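Local structure of putative ABC-transporter ATP-binding protein (Alicyclobacillus acidocaldarius, 1Z47) at residues Glu290-Ser295 with Trp342-Val347. The protein probably binds and hydrolyses ATP as the nucleotide-binding subunit of a putative ABC-type sulfate transporter. Numbering follows the deposited sequence.
Sequences ELQPAS and WVHMNV
Q292 and H344 pair through their backbones: H344 N donates to Q292 O at 2.9 Å, and Q292 N returns a longer bond of 3.2 Å to H344 O. This antiparallel ladder joins strand 289-293, outermost in a five-stranded sheet of the C-terminal domain, probably the OB-like regulatory domain of CysA-type ATPases, to strand 342-347, whose other side pairs with strand 301-308. E290 N also donates to N346 O (2.9 Å). Beyond P293, A294 N reaches W342 O in a weak bond (3.4 Å).

E290, Q292, H344 and N346 share one face. There the side chains of Q292 and H344 run together, but amide and ring are nearly perpendicular (82°), with Q292 NE2 obliquely placed 4.1 Å from H344 CD2. The Q292 chain, stretched out (chi2 177°), also brings NE2 to 3.6 Å from N346 ND2; the two amides are nearly coplanar (15°) and meet here as a plain contact of two amide nitrogens. E290 and N346 run together, their CB atoms 3.8 Å apart. The buried L291 and M345 occupy the opposite face, with M345 also packing on I317 and T319 of strand 312-319. Between this pair the apolar contact runs from L291 CD2 to M345 CG, 4.1 Å apart.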
loop_
_atom_site.group_PDB
_atom_site.type_symbol
_atom_site.label_atom_id
_atom_site.label_comp_id
_atom_site.label_asym_id
_atom_site.label_seq_id
_atom_site.Cartn_x
_atom_site.Cartn_y
_atom_site.Cartn_z
ATOM N N GLU B 290 13.125 -10.810 18.658
ATOM C CA GLU B 290 13.930 -9.819 19.379
ATOM C C GLU B 290 15.422 -10.001 19.138
ATOM O O GLU B 290 15.923 -11.123 19.113
ATOM C CB GLU B 290 13.622 -9.904 20.868
ATOM C CG GLU B 290 12.145 -10.117 21.139
ATOM C CD GLU B 290 11.801 -10.077 22.617
ATOM O OE1 GLU B 290 11.665 -8.966 23.176
ATOM O OE2 GLU B 290 11.672 -11.161 23.222
ATOM N N LEU B 291 16.133 -8.892 18.959
ATOM C CA LEU B 291 17.562 -8.942 18.705
ATOM C C LEU B 291 18.391 -8.427 19.874
ATOM O O LEU B 291 18.035 -7.445 20.526
ATOM C CB LEU B 291 17.885 -8.144 17.449
ATOM C CG LEU B 291 16.927 -8.458 16.296
ATOM C CD1 LEU B 291 17.308 -7.635 15.091
ATOM C CD2 LEU B 291 16.968 -9.941 15.983
ATOM N N GLN B 292 19.506 -9.102 20.123
ATOM C CA GLN B 292 20.408 -8.748 21.203
ATOM C C GLN B 292 21.798 -8.943 20.646
ATOM O O GLN B 292 22.060 -9.941 19.976
ATOM C CB GLN B 292 20.147 -9.661 22.398
ATOM C CG GLN B 292 18.688 -9.591 22.837
ATOM C CD GLN B 292 18.344 -10.523 23.983
ATOM O OE1 GLN B 292 18.943 -10.455 25.057
ATOM N NE2 GLN B 292 17.359 -11.395 23.763
ATOM N N PRO B 293 22.707 -7.984 20.902
ATOM C CA PRO B 293 24.090 -8.045 20.411
ATOM C C PRO B 293 24.767 -9.381 20.705
ATOM O O PRO B 293 24.351 -10.111 21.607
ATOM C CB PRO B 293 24.765 -6.873 21.134
ATOM C CG PRO B 293 23.625 -5.911 21.361
ATOM C CD PRO B 293 22.527 -6.835 21.808
ATOM N N ALA B 294 25.804 -9.696 19.935
ATOM C CA ALA B 294 26.541 -10.942 20.116
ATOM C C ALA B 294 27.793 -11.004 19.250
ATOM O O ALA B 294 27.968 -10.213 18.314
ATOM C CB ALA B 294 25.639 -12.138 19.807
ATOM N N SER B 295 28.667 -11.951 19.579
ATOM C CA SER B 295 29.904 -12.157 18.835
ATOM C C SER B 295 29.593 -13.053 17.636
ATOM O O SER B 295 28.691 -13.894 17.711
ATOM C CB SER B 295 30.952 -12.842 19.728
ATOM O OG SER B 295 30.504 -14.121 20.166
ATOM N N TRP B 342 26.828 -8.309 14.286
ATOM C CA TRP B 342 26.395 -9.680 14.584
ATOM C C TRP B 342 25.326 -9.681 15.671
ATOM O O TRP B 342 25.393 -8.894 16.612
ATOM C CB TRP B 342 27.581 -10.557 15.015
ATOM C CG TRP B 342 28.416 -10.998 13.854
ATOM C CD1 TRP B 342 29.520 -10.372 13.349
ATOM C CD2 TRP B 342 28.133 -12.087 12.967
ATOM N NE1 TRP B 342 29.937 -10.998 12.199
ATOM C CE2 TRP B 342 29.102 -12.055 11.942
ATOM C CE3 TRP B 342 27.149 -13.085 12.937
ATOM C CZ2 TRP B 342 29.117 -12.982 10.893
ATOM C CZ3 TRP B 342 27.161 -14.008 11.894
ATOM C CH2 TRP B 342 28.142 -13.948 10.886
ATOM N N VAL B 343 24.341 -10.569 15.543
ATOM C CA VAL B 343 23.246 -10.629 16.508
ATOM C C VAL B 343 22.665 -12.000 16.816
ATOM O O VAL B 343 22.821 -12.958 16.053
ATOM C CB VAL B 343 22.048 -9.748 16.068
ATOM C CG1 VAL B 343 22.440 -8.278 16.073
ATOM C CG2 VAL B 343 21.567 -10.181 14.678
ATOM N N HIS B 344 21.963 -12.042 17.945
ATOM C CA HIS B 344 21.275 -13.211 18.473
ATOM C C HIS B 344 19.799 -12.919 18.259
ATOM O O HIS B 344 19.371 -11.779 18.449
ATOM C CB HIS B 344 21.569 -13.342 19.977
ATOM C CG HIS B 344 20.607 -14.216 20.725
ATOM N ND1 HIS B 344 20.844 -15.553 20.966
ATOM C CD2 HIS B 344 19.412 -13.940 21.299
ATOM C CE1 HIS B 344 19.838 -16.062 21.656
ATOM N NE2 HIS B 344 18.956 -15.104 21.871
ATOM N N MET B 345 19.035 -13.939 17.857
ATOM C CA MET B 345 17.597 -13.823 17.610
ATOM C C MET B 345 16.784 -14.458 18.720
ATOM O O MET B 345 17.224 -15.412 19.351
ATOM C CB MET B 345 17.209 -14.521 16.306
ATOM C CG MET B 345 17.672 -13.835 15.049
ATOM S SD MET B 345 17.444 -14.938 13.634
ATOM C CE MET B 345 19.122 -15.286 13.237
ATOM N N ASN B 346 15.578 -13.945 18.922
ATOM C CA ASN B 346 14.689 -14.447 19.951
ATOM C C ASN B 346 13.263 -14.508 19.423
ATOM O O ASN B 346 12.506 -13.531 19.529
ATOM C CB ASN B 346 14.723 -13.518 21.157
ATOM C CG ASN B 346 14.154 -14.156 22.399
ATOM O OD1 ASN B 346 13.205 -14.948 22.348
ATOM N ND2 ASN B 346 14.727 -13.802 23.535
ATOM N N VAL B 347 12.880 -15.652 18.865
ATOM C CA VAL B 347 11.536 -15.791 18.336
ATOM C C VAL B 347 10.612 -15.887 19.533
ATOM O O VAL B 347 10.831 -16.727 20.384
ATOM C CB VAL B 347 11.441 -17.054 17.453
ATOM C CG1 VAL B 347 10.014 -17.288 16.986
ATOM C CG2 VAL B 347 12.371 -16.890 16.270
#